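Local coordinates for putative uncharacterized protein (Leishmania major, PDB 3M3I) that is of unknown function but has the double-stranded beta-helix fold of the cupin superfamily and assembles as a dimer, at residues H33-Y39 against Y184-E188; A59-F65 against L173-S179; S71-L75 against V205-Y211; Q102-R106 against Y148-G152. All coordinates share one frame; numbering follows the deposited sequence.

Contact 1: residues H33-Y39 against Y184-E188; sequences HPEGGYY and YRDFE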
# COMPACT_ATOMS: atom_id res chain seq x y z
N HIS A 33 18.25 6.14 1.20
CA HIS A 33 17.52 6.90 0.20
C HIS A 33 18.03 8.34 0.24
O HIS A 33 18.39 8.84 1.30
CB HIS A 33 16.03 6.84 0.54
CG HIS A 33 15.14 7.24 -0.59
ND1 HIS A 33 15.01 8.55 -1.00
CD2 HIS A 33 14.34 6.51 -1.40
CE1 HIS A 33 14.17 8.61 -2.01
NE2 HIS A 33 13.74 7.39 -2.27
N PRO A 34 18.11 9.00 -0.93
CA PRO A 34 18.54 10.40 -0.96
C PRO A 34 17.87 11.29 0.11
O PRO A 34 18.58 11.94 0.89
CB PRO A 34 18.16 10.84 -2.38
CG PRO A 34 18.30 9.59 -3.19
CD PRO A 34 18.09 8.42 -2.28
N GLU A 35 16.54 11.29 0.17
CA GLU A 35 15.77 12.08 1.15
C GLU A 35 16.17 11.80 2.61
O GLU A 35 16.09 12.68 3.48
CB GLU A 35 14.25 11.85 0.95
CG GLU A 35 13.76 10.43 1.36
CD GLU A 35 12.33 10.12 0.93
OE1 GLU A 35 12.06 10.03 -0.30
OE2 GLU A 35 11.46 9.94 1.81
N GLY A 36 16.61 10.57 2.87
CA GLY A 36 16.99 10.12 4.20
C GLY A 36 16.32 8.78 4.38
O GLY A 36 15.71 8.29 3.43
N GLY A 37 16.43 8.19 5.56
CA GLY A 37 15.83 6.89 5.81
C GLY A 37 16.32 5.80 4.87
O GLY A 37 17.25 6.01 4.13
N TYR A 38 15.67 4.65 4.91
CA TYR A 38 16.14 3.46 4.18
C TYR A 38 15.05 2.94 3.23
O TYR A 38 13.87 3.18 3.44
CB TYR A 38 16.60 2.40 5.19
CG TYR A 38 17.67 2.94 6.13
CD1 TYR A 38 17.33 3.70 7.24
CD2 TYR A 38 19.02 2.71 5.90
CE1 TYR A 38 18.29 4.22 8.10
CE2 TYR A 38 20.00 3.22 6.75
CZ TYR A 38 19.62 3.98 7.85
OH TYR A 38 20.58 4.49 8.71
N TYR A 39 15.45 2.26 2.15
CA TYR A 39 14.47 1.79 1.18
C TYR A 39 14.92 0.66 0.25
O TYR A 39 16.07 0.31 0.19
CB TYR A 39 13.99 2.97 0.34
CG TYR A 39 14.75 3.19 -0.93
CD1 TYR A 39 14.11 3.15 -2.16
CD2 TYR A 39 16.11 3.46 -0.91
CE1 TYR A 39 14.80 3.35 -3.33
CE2 TYR A 39 16.80 3.66 -2.08
CZ TYR A 39 16.15 3.60 -3.28
OH TYR A 39 16.84 3.82 -4.45
N TYR A 184 12.98 9.62 -10.70
CA TYR A 184 13.83 10.66 -10.10
C TYR A 184 13.79 11.97 -10.89
O TYR A 184 14.13 13.02 -10.35
CB TYR A 184 15.27 10.17 -9.91
CG TYR A 184 15.48 9.35 -8.66
CD1 TYR A 184 15.52 9.94 -7.41
CD2 TYR A 184 15.65 7.96 -8.72
CE1 TYR A 184 15.72 9.18 -6.25
CE2 TYR A 184 15.85 7.19 -7.57
CZ TYR A 184 15.89 7.80 -6.35
OH TYR A 184 16.08 7.05 -5.21
N ARG A 185 13.32 11.94 -12.14
CA ARG A 185 13.14 13.18 -12.87
C ARG A 185 12.08 14.06 -12.19
O ARG A 185 12.13 15.27 -12.34
CB ARG A 185 12.82 12.93 -14.34
CG ARG A 185 14.05 12.51 -15.16
CD ARG A 185 13.72 12.13 -16.58
NE ARG A 185 12.86 10.95 -16.64
CZ ARG A 185 12.51 10.30 -17.76
NH1 ARG A 185 12.97 10.68 -18.95
NH2 ARG A 185 11.71 9.24 -17.68
N ASP A 186 11.17 13.44 -11.43
CA ASP A 186 10.13 14.14 -10.66
C ASP A 186 10.46 14.29 -9.15
O ASP A 186 9.57 14.56 -8.34
CB ASP A 186 8.82 13.36 -10.76
CG ASP A 186 8.48 12.98 -12.17
OD1 ASP A 186 8.63 13.83 -13.04
OD2 ASP A 186 8.04 11.84 -12.42
N PHE A 187 11.72 14.08 -8.78
CA PHE A 187 12.13 14.10 -7.38
C PHE A 187 12.88 15.38 -7.16
O PHE A 187 13.95 15.61 -7.77
CB PHE A 187 12.99 12.89 -7.11
CG PHE A 187 13.52 12.80 -5.71
CD1 PHE A 187 12.68 12.44 -4.66
CD2 PHE A 187 14.87 13.02 -5.44
CE1 PHE A 187 13.17 12.32 -3.38
CE2 PHE A 187 15.36 12.91 -4.16
CZ PHE A 187 14.52 12.56 -3.13
N GLU A 188 12.30 16.25 -6.34
CA GLU A 188 12.90 17.53 -5.99
C GLU A 188 13.20 17.52 -4.50
O GLU A 188 12.34 17.21 -3.71
CB GLU A 188 11.97 18.70 -6.34
CG GLU A 188 12.50 20.08 -5.91
CD GLU A 188 11.94 21.25 -6.72
OE1 GLU A 188 10.90 21.07 -7.39
OE2 GLU A 188 12.54 22.36 -6.67

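Contact 2: residues A59-F65 against L173-S179; sequences AYTTIYF and LVSCIVS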
# COMPACT_ATOMS: atom_id res chain seq x y z
N ALA A 59 2.37 2.85 -14.30
CA ALA A 59 1.11 3.07 -13.60
C ALA A 59 1.38 3.35 -12.13
O ALA A 59 0.92 4.34 -11.58
CB ALA A 59 0.18 1.87 -13.74
N TYR A 60 2.13 2.45 -11.50
CA TYR A 60 2.56 2.59 -10.12
C TYR A 60 3.97 2.03 -9.95
O TYR A 60 4.44 1.26 -10.77
CB TYR A 60 1.61 1.86 -9.18
CG TYR A 60 1.68 0.36 -9.32
CD1 TYR A 60 2.49 -0.41 -8.51
CD2 TYR A 60 0.93 -0.29 -10.28
CE1 TYR A 60 2.56 -1.77 -8.66
CE2 TYR A 60 1.00 -1.67 -10.44
CZ TYR A 60 1.82 -2.40 -9.62
OH TYR A 60 1.88 -3.77 -9.77
N THR A 61 4.61 2.45 -8.87
CA THR A 61 5.87 1.91 -8.41
C THR A 61 5.69 1.79 -6.91
O THR A 61 4.99 2.60 -6.32
CB THR A 61 7.05 2.84 -8.74
OG1 THR A 61 6.83 4.13 -8.21
CG2 THR A 61 7.26 2.96 -10.25
N THR A 62 6.29 0.77 -6.29
CA THR A 62 6.18 0.59 -4.83
C THR A 62 7.55 0.41 -4.20
O THR A 62 8.51 0.06 -4.89
CB THR A 62 5.31 -0.64 -4.41
OG1 THR A 62 6.13 -1.81 -4.36
CG2 THR A 62 4.13 -0.88 -5.36
N ILE A 63 7.62 0.66 -2.90
CA ILE A 63 8.85 0.51 -2.12
C ILE A 63 8.56 0.15 -0.68
O ILE A 63 7.46 0.37 -0.18
CB ILE A 63 9.72 1.79 -2.12
CG1 ILE A 63 9.05 2.93 -1.37
CG2 ILE A 63 10.06 2.26 -3.54
CD1 ILE A 63 9.98 4.09 -1.06
N TYR A 64 9.55 -0.42 -0.02
CA TYR A 64 9.59 -0.50 1.42
C TYR A 64 10.36 0.73 1.92
O TYR A 64 11.42 1.04 1.41
CB TYR A 64 10.32 -1.74 1.86
CG TYR A 64 9.59 -3.05 1.67
CD1 TYR A 64 8.43 -3.34 2.38
CD2 TYR A 64 10.09 -4.02 0.83
CE1 TYR A 64 7.78 -4.55 2.23
CE2 TYR A 64 9.45 -5.23 0.67
CZ TYR A 64 8.31 -5.50 1.37
OH TYR A 64 7.68 -6.72 1.22
N PHE A 65 9.82 1.45 2.89
CA PHE A 65 10.52 2.60 3.45
C PHE A 65 10.62 2.49 4.96
O PHE A 65 9.62 2.31 5.63
CB PHE A 65 9.80 3.90 3.07
CG PHE A 65 10.52 5.12 3.52
CD1 PHE A 65 11.60 5.60 2.80
CD2 PHE A 65 10.15 5.77 4.68
CE1 PHE A 65 12.29 6.72 3.22
CE2 PHE A 65 10.83 6.90 5.10
CZ PHE A 65 11.91 7.37 4.38
N LEU A 173 8.66 1.02 9.97
CA LEU A 173 8.70 0.43 8.63
C LEU A 173 7.33 0.59 7.95
O LEU A 173 6.29 0.33 8.55
CB LEU A 173 9.08 -1.05 8.72
CG LEU A 173 9.02 -1.91 7.45
CD1 LEU A 173 9.99 -1.44 6.39
CD2 LEU A 173 9.28 -3.37 7.80
N VAL A 174 7.34 1.04 6.70
CA VAL A 174 6.12 1.18 5.93
C VAL A 174 6.36 0.66 4.51
O VAL A 174 7.47 0.29 4.15
CB VAL A 174 5.62 2.67 5.84
CG1 VAL A 174 5.22 3.21 7.18
CG2 VAL A 174 6.67 3.58 5.20
N SER A 175 5.29 0.63 3.73
CA SER A 175 5.38 0.54 2.29
C SER A 175 4.85 1.85 1.73
O SER A 175 3.92 2.42 2.29
CB SER A 175 4.56 -0.63 1.76
OG SER A 175 5.15 -1.85 2.11
N CYS A 176 5.46 2.32 0.65
CA CYS A 176 4.98 3.47 -0.09
C CYS A 176 4.65 3.07 -1.53
O CYS A 176 5.38 2.31 -2.16
CB CYS A 176 6.02 4.57 -0.10
SG CYS A 176 6.57 5.09 1.52
N ILE A 177 3.55 3.60 -2.05
CA ILE A 177 3.20 3.40 -3.46
C ILE A 177 3.02 4.77 -4.11
O ILE A 177 2.23 5.55 -3.64
CB ILE A 177 1.89 2.59 -3.60
CG1 ILE A 177 2.00 1.29 -2.80
CG2 ILE A 177 1.58 2.26 -5.04
CD1 ILE A 177 0.69 0.57 -2.72
N VAL A 178 3.79 5.06 -5.15
CA VAL A 178 3.59 6.29 -5.92
C VAL A 178 2.87 5.93 -7.21
O VAL A 178 3.25 5.00 -7.89
CB VAL A 178 4.92 7.00 -6.23
CG1 VAL A 178 4.65 8.39 -6.79
CG2 VAL A 178 5.78 7.10 -4.98
N SER A 179 1.78 6.65 -7.50
CA SER A 179 0.97 6.41 -8.71
C SER A 179 0.28 7.68 -9.22
O SER A 179 -0.49 8.30 -8.49
CB SER A 179 -0.09 5.35 -8.47
OG SER A 179 -0.98 5.28 -9.58

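Contact 3: residues S71-L75 against V205-Y211; sequences SPSHL and VIKQMAY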
# COMPACT_ATOMS: atom_id res chain seq x y z
N SER A 71 17.72 9.11 11.14
CA SER A 71 17.56 9.20 9.68
C SER A 71 16.13 9.55 9.23
O SER A 71 15.42 8.73 8.66
CB SER A 71 18.02 7.90 9.02
OG SER A 71 18.38 8.13 7.67
N PRO A 72 15.71 10.80 9.46
CA PRO A 72 14.42 11.24 8.92
C PRO A 72 14.44 11.40 7.41
O PRO A 72 15.50 11.49 6.83
CB PRO A 72 14.23 12.61 9.58
CG PRO A 72 15.60 13.06 9.95
CD PRO A 72 16.37 11.83 10.27
N SER A 73 13.27 11.40 6.77
CA SER A 73 13.16 11.75 5.35
C SER A 73 12.99 13.26 5.28
O SER A 73 12.07 13.79 5.87
CB SER A 73 11.97 11.02 4.72
OG SER A 73 11.43 11.69 3.59
N HIS A 74 13.88 13.95 4.59
CA HIS A 74 13.87 15.42 4.60
C HIS A 74 12.91 15.95 3.56
O HIS A 74 12.54 15.23 2.64
CB HIS A 74 15.27 15.97 4.34
CG HIS A 74 16.24 15.65 5.43
ND1 HIS A 74 16.92 14.45 5.49
CD2 HIS A 74 16.64 16.37 6.50
CE1 HIS A 74 17.70 14.45 6.56
NE2 HIS A 74 17.54 15.60 7.19
N LEU A 75 12.52 17.20 3.71
CA LEU A 75 11.51 17.81 2.85
C LEU A 75 11.82 17.66 1.35
O LEU A 75 12.86 18.10 0.85
CB LEU A 75 11.30 19.29 3.22
CG LEU A 75 10.75 19.55 4.64
CD1 LEU A 75 10.38 21.01 4.85
CD2 LEU A 75 9.53 18.68 4.93
N VAL A 205 8.88 23.76 10.94
CA VAL A 205 8.97 22.52 10.16
C VAL A 205 10.15 22.59 9.19
O VAL A 205 10.85 21.59 8.98
CB VAL A 205 7.64 22.19 9.39
CG1 VAL A 205 7.17 23.38 8.59
CG2 VAL A 205 7.82 20.99 8.46
N ILE A 206 10.41 23.77 8.62
CA ILE A 206 11.51 23.92 7.68
C ILE A 206 12.86 23.62 8.36
O ILE A 206 13.60 22.76 7.88
CB ILE A 206 11.54 25.30 7.02
CG1 ILE A 206 10.36 25.45 6.05
CG2 ILE A 206 12.85 25.52 6.25
CD1 ILE A 206 10.10 26.89 5.62
N LYS A 207 13.14 24.29 9.47
CA LYS A 207 14.38 24.06 10.21
C LYS A 207 14.49 22.68 10.85
O LYS A 207 15.58 22.20 11.09
CB LYS A 207 14.60 25.16 11.26
CG LYS A 207 15.14 26.47 10.65
CD LYS A 207 15.31 27.56 11.67
CE LYS A 207 15.99 28.78 11.04
NZ LYS A 207 16.53 29.75 12.05
N GLN A 208 13.35 22.04 11.12
CA GLN A 208 13.31 20.68 11.67
C GLN A 208 13.51 19.65 10.57
O GLN A 208 14.28 18.72 10.75
CB GLN A 208 11.97 20.43 12.38
CG GLN A 208 11.76 18.99 12.94
CD GLN A 208 10.40 18.81 13.62
OE1 GLN A 208 9.81 19.77 14.13
NE2 GLN A 208 9.89 17.58 13.62
N MET A 209 12.85 19.83 9.42
CA MET A 209 12.77 18.76 8.39
C MET A 209 13.53 18.98 7.09
O MET A 209 13.60 18.05 6.29
CB MET A 209 11.31 18.45 8.06
CG MET A 209 10.49 17.93 9.25
SD MET A 209 11.15 16.42 9.98
CE MET A 209 11.16 15.30 8.57
N ALA A 210 14.06 20.17 6.83
CA ALA A 210 14.81 20.40 5.60
C ALA A 210 16.30 20.28 5.84
O ALA A 210 16.79 20.60 6.93
CB ALA A 210 14.49 21.77 5.02
N TYR A 211 17.02 19.81 4.83
CA TYR A 211 18.48 19.74 4.86
C TYR A 211 19.06 21.12 5.10
O TYR A 211 18.57 22.11 4.53
CB TYR A 211 19.03 19.20 3.55
CG TYR A 211 19.10 17.68 3.44
CD1 TYR A 211 19.86 16.92 4.32
CD2 TYR A 211 18.43 17.02 2.41
CE1 TYR A 211 19.95 15.53 4.19
CE2 TYR A 211 18.51 15.65 2.28
CZ TYR A 211 19.26 14.91 3.16
OH TYR A 211 19.33 13.55 3.00

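Contact 4: residues Q102-R106 against Y148-G152; sequences QDEDR and YTVPG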
# COMPACT_ATOMS: atom_id res chain seq x y z
N GLN A 102 -5.50 19.73 -0.40
CA GLN A 102 -5.72 18.74 -1.46
C GLN A 102 -5.94 17.31 -0.97
O GLN A 102 -5.81 16.36 -1.73
CB GLN A 102 -4.56 18.80 -2.46
CG GLN A 102 -4.74 19.94 -3.46
CD GLN A 102 -3.48 20.33 -4.19
OE1 GLN A 102 -2.38 20.07 -3.74
NE2 GLN A 102 -3.66 21.00 -5.34
N ASP A 103 -6.29 17.19 0.31
CA ASP A 103 -6.67 15.91 0.91
C ASP A 103 -8.07 15.51 0.44
O ASP A 103 -8.34 14.33 0.25
CB ASP A 103 -6.69 16.01 2.44
CG ASP A 103 -5.31 16.27 3.05
OD1 ASP A 103 -4.29 16.09 2.35
OD2 ASP A 103 -5.25 16.63 4.24
N GLU A 104 -8.94 16.50 0.27
CA GLU A 104 -10.37 16.27 -0.00
C GLU A 104 -10.60 15.70 -1.40
O GLU A 104 -11.52 14.92 -1.62
CB GLU A 104 -11.20 17.57 0.14
CG GLU A 104 -10.84 18.52 1.31
CD GLU A 104 -10.94 17.87 2.69
OE1 GLU A 104 -11.84 17.02 2.90
OE2 GLU A 104 -10.12 18.21 3.57
N ASP A 105 -9.75 16.11 -2.35
CA ASP A 105 -9.90 15.70 -3.75
C ASP A 105 -9.71 14.19 -4.00
O ASP A 105 -10.11 13.69 -5.05
CB ASP A 105 -8.93 16.50 -4.63
N ARG A 106 -9.12 13.49 -3.03
CA ARG A 106 -8.76 12.07 -3.19
C ARG A 106 -9.50 11.14 -2.20
O ARG A 106 -10.33 11.56 -1.40
CB ARG A 106 -7.24 11.85 -3.08
CG ARG A 106 -6.51 12.67 -2.02
CD ARG A 106 -5.79 11.81 -0.97
NE ARG A 106 -5.23 12.67 0.08
CZ ARG A 106 -5.03 12.33 1.36
NH1 ARG A 106 -5.32 11.12 1.84
NH2 ARG A 106 -4.52 13.23 2.19
N TYR A 148 -2.37 6.37 4.53
CA TYR A 148 -2.52 7.79 4.25
C TYR A 148 -1.79 8.15 2.96
O TYR A 148 -0.73 7.59 2.66
CB TYR A 148 -1.98 8.64 5.40
CG TYR A 148 -2.00 10.11 5.12
CD1 TYR A 148 -3.11 10.89 5.45
CD2 TYR A 148 -0.93 10.73 4.48
CE1 TYR A 148 -3.14 12.26 5.17
CE2 TYR A 148 -0.95 12.08 4.21
CZ TYR A 148 -2.05 12.84 4.54
OH TYR A 148 -2.05 14.18 4.25
N THR A 149 -2.37 9.09 2.21
CA THR A 149 -1.89 9.49 0.88
C THR A 149 -1.44 10.95 0.86
O THR A 149 -2.21 11.85 1.17
CB THR A 149 -2.99 9.30 -0.19
OG1 THR A 149 -3.26 7.91 -0.34
CG2 THR A 149 -2.55 9.85 -1.54
N VAL A 150 -0.17 11.16 0.49
CA VAL A 150 0.41 12.49 0.41
C VAL A 150 0.11 13.00 -0.99
O VAL A 150 0.56 12.40 -1.95
CB VAL A 150 1.93 12.46 0.66
CG1 VAL A 150 2.53 13.85 0.56
CG2 VAL A 150 2.22 11.86 2.03
N PRO A 151 -0.67 14.08 -1.12
CA PRO A 151 -1.05 14.47 -2.48
C PRO A 151 0.14 14.97 -3.28
O PRO A 151 1.03 15.61 -2.71
CB PRO A 151 -2.08 15.58 -2.26
CG PRO A 151 -2.55 15.41 -0.84
CD PRO A 151 -1.34 14.93 -0.11
N GLY A 152 0.16 14.67 -4.57
CA GLY A 152 1.16 15.21 -5.48
C GLY A 152 1.23 16.72 -5.37
O GLY A 152 0.22 17.39 -5.31

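Contact 1: residues H33-Y39 against Y184-E188
His33 and Phe187 meet as an offset edge-to-face pair, one part of a contact carried by four aromatic rings and a proline. The edge of His33 is turned toward the face of Phe187, with the planes at 68° and the ring centroids 5.8 Å apart. His33 has CG anti to its backbone N (chi1 -164°), which carries CE1 forward to the Phe187 ring.

The apolar contacts centre on Pro34. Pro34 CB lies 3.9 Å from Phe187 CE2. Pro34 CG lies 4.0 Å from CE1 of Tyr184, whose side chain crosses the proline at about a right angle. The proline thus touches both rings of 184-188. Glu35 also crosses Phe187, with its carboxylate plane only 11° from the ring plane. Glu35 OE1 is 4.0 Å from Phe187 CE1, while OE2 bonds to Ser73 OG.

The polar contacts are thin. Tyr184 and Tyr39 approach from opposite directions, and their OH atoms form a weak hydrogen bond of 3.4 Å. Tyr184 OH also sits over one face of the His33 ring, 3.8 Å from His33 NE2. His33 to Gly36 form a type I beta turn, within which Glu35 N makes a weak bond of 3.3 Å to His33 ND1.

The arrangement is an aromatic cluster between a beta turn and a connecting loop. The turn leads into strand 38-44 of the cupin beta-barrel, and the loop joins strand 172-179 to strand 188-189.

Contact 2: residues A59-F65 against L173-S179
Ser179 OG is gripped by three groups. It bonds to Ala59 O at 2.9 Å, to Ser179 OG of the second subunit, and weakly to Ala59 O of that subunit. Within the chain, the donor is tilted 32° from the carbonyl plane. With chi1 at 171°, the hydroxyl of Ser179 swings opposite the backbone N and toward the Ala59 carbonyl.

From here the backbones run antiparallel. Thr61 with Val178, Ile63 with Cys176 and Phe65 with Val174 are hydrogen-bonded pairs, each with two N-H to O bonds. Thr62 with Ile177 and Tyr64 with Ser175 are the non-hydrogen-bonded pairs between them. The strands belong to the larger sheet of the cupin beta-barrel, with strands 38-44 and 81-87 beside them.

On one face, Phe65 CB packs 3.8 Å from both Val174 CG2 and Cys176 SG. The sulfur of Cys176 lies oblique to the Phe65 ring, 5.4 Å from its centroid. Ile63 CG1 rests 3.7 Å from Cys176 CB.

The other face holds Thr62 CG2 beside Ile177 CG1 at 4.0 Å. Ser175 OG lies 3.6 Å from Tyr64 CD1 and bonds to His87. Thr62 OG1 bonds to Gln147 of the second subunit, and Ile177 packs on Ile177 of that subunit.

Contact 3: residues S71-L75 against V205-Y211
Leu75 and Met209 form the apolar centre, and their side chains cross at about a right angle. Leu75 CD2 touches Met209 CB at 3.6 Å. On the other branch, Leu75 CD1 reaches Ala210 CB at 4.2 Å and comes near Val205 CG2. The Met209 chain bends at both chi2 and chi3, which brings its methyl CE back to the segment 71-75. Met209 CE lies 4.2 Å from Pro72 CB and also near Ser73 O.

Next outward is a ring pair. His74 and Tyr211 stack face to face, with centroids 3.8 Å apart and planes at 17°. The overlap is offset: His74 ND1 lies over the rim of the Tyr211 ring, 3.3 Å from Tyr211 CZ. His74 CB also makes a CH-pi contact over the same tyrosine ring. Both polar ends are held by the turn at residues 33-36. His74 ND1 bonds to Glu35 O, and Tyr211 OH bonds to Pro34 O.

At the polar edge, Leu75 N bonds to Met209 O at 2.9 Å. The donor sits above the carbonyl plane, 37° out of it. Met209 is the last residue of helix 203-209. His74 CA also lies 3.1 Å from Met209 O.

The contact fastens the end of helix 203-209 to the chain where it turns a corner after strand 73-74. Helix 192-198 packs on Leu75 and Ile206, strand 155-159 on Ser73 and Leu75, and His95 of strand 92-98 on Met209.

Contact 4: residues Q102-R106 against Y148-G152
Arg106 reaches from the turn at 103-106 across the backbone of strand 147-150. With chi1 at 40°, CG of Arg106 sits over the backbone, flanked by N and C, and the chain bends again at chi2. Arg106 CD then lies 3.8 Å from both CB and CG2 of Thr149. Arg106 NE passes 3.9 Å from Pro151 CG. Arg106 NH1 is 3.6 Å from Thr149 CB.

At the tip, Arg106 NH2 forms a salt bridge with Asp103 OD1 at 2.9 Å. This weak hydrogen bond lies within the type I turn from Asp103 to Arg106 and helps fix the end of the arginine. The guanidinium also makes an off-centre cation-pi contact with Tyr148. Arg106 CZ is 4.7 Å from the Tyr148 ring centroid, and the two planes are 83° apart. The carboxylate of Asp103 is likewise turned steeply to that ring, with Asp103 OD1 3.7 Å from Pro151 CG. Gln102 flanks Pro151, CB to CB at 4.1 Å.

The turn belongs to the loop after strand 92-98, and Leu98 of that strand packs on Asp103 and Pro151. Strand 147-150 pairs with strand 81-87, where Thr149 OG1 bonds to Thr83. Val43 of the second subunit packs on Arg106, and Tyr60 of that subunit packs on Thr149.

How the contacts relate
From the N terminus, residues 33-39 come first and pair with 184-188, closing a long loop as contact 1. Contact 2 lies within it, joining 59-65 to 173-179. Contact 3 starts at 71-75 and ends at 205-211, so it crosses contacts 1 and 2. Contact 4 closes the shortest loop, 102-106 to 148-152, inside the other three. Contacts 1, 2 and 4 all reach the larger sheet, while contact 3 brings in the C-terminal helix. Contacts 1 and 3 touch each other directly through the turn at 33-36. Phe65 of contact 2 touches both. Contacts 2 and 4 each meet the second subunit.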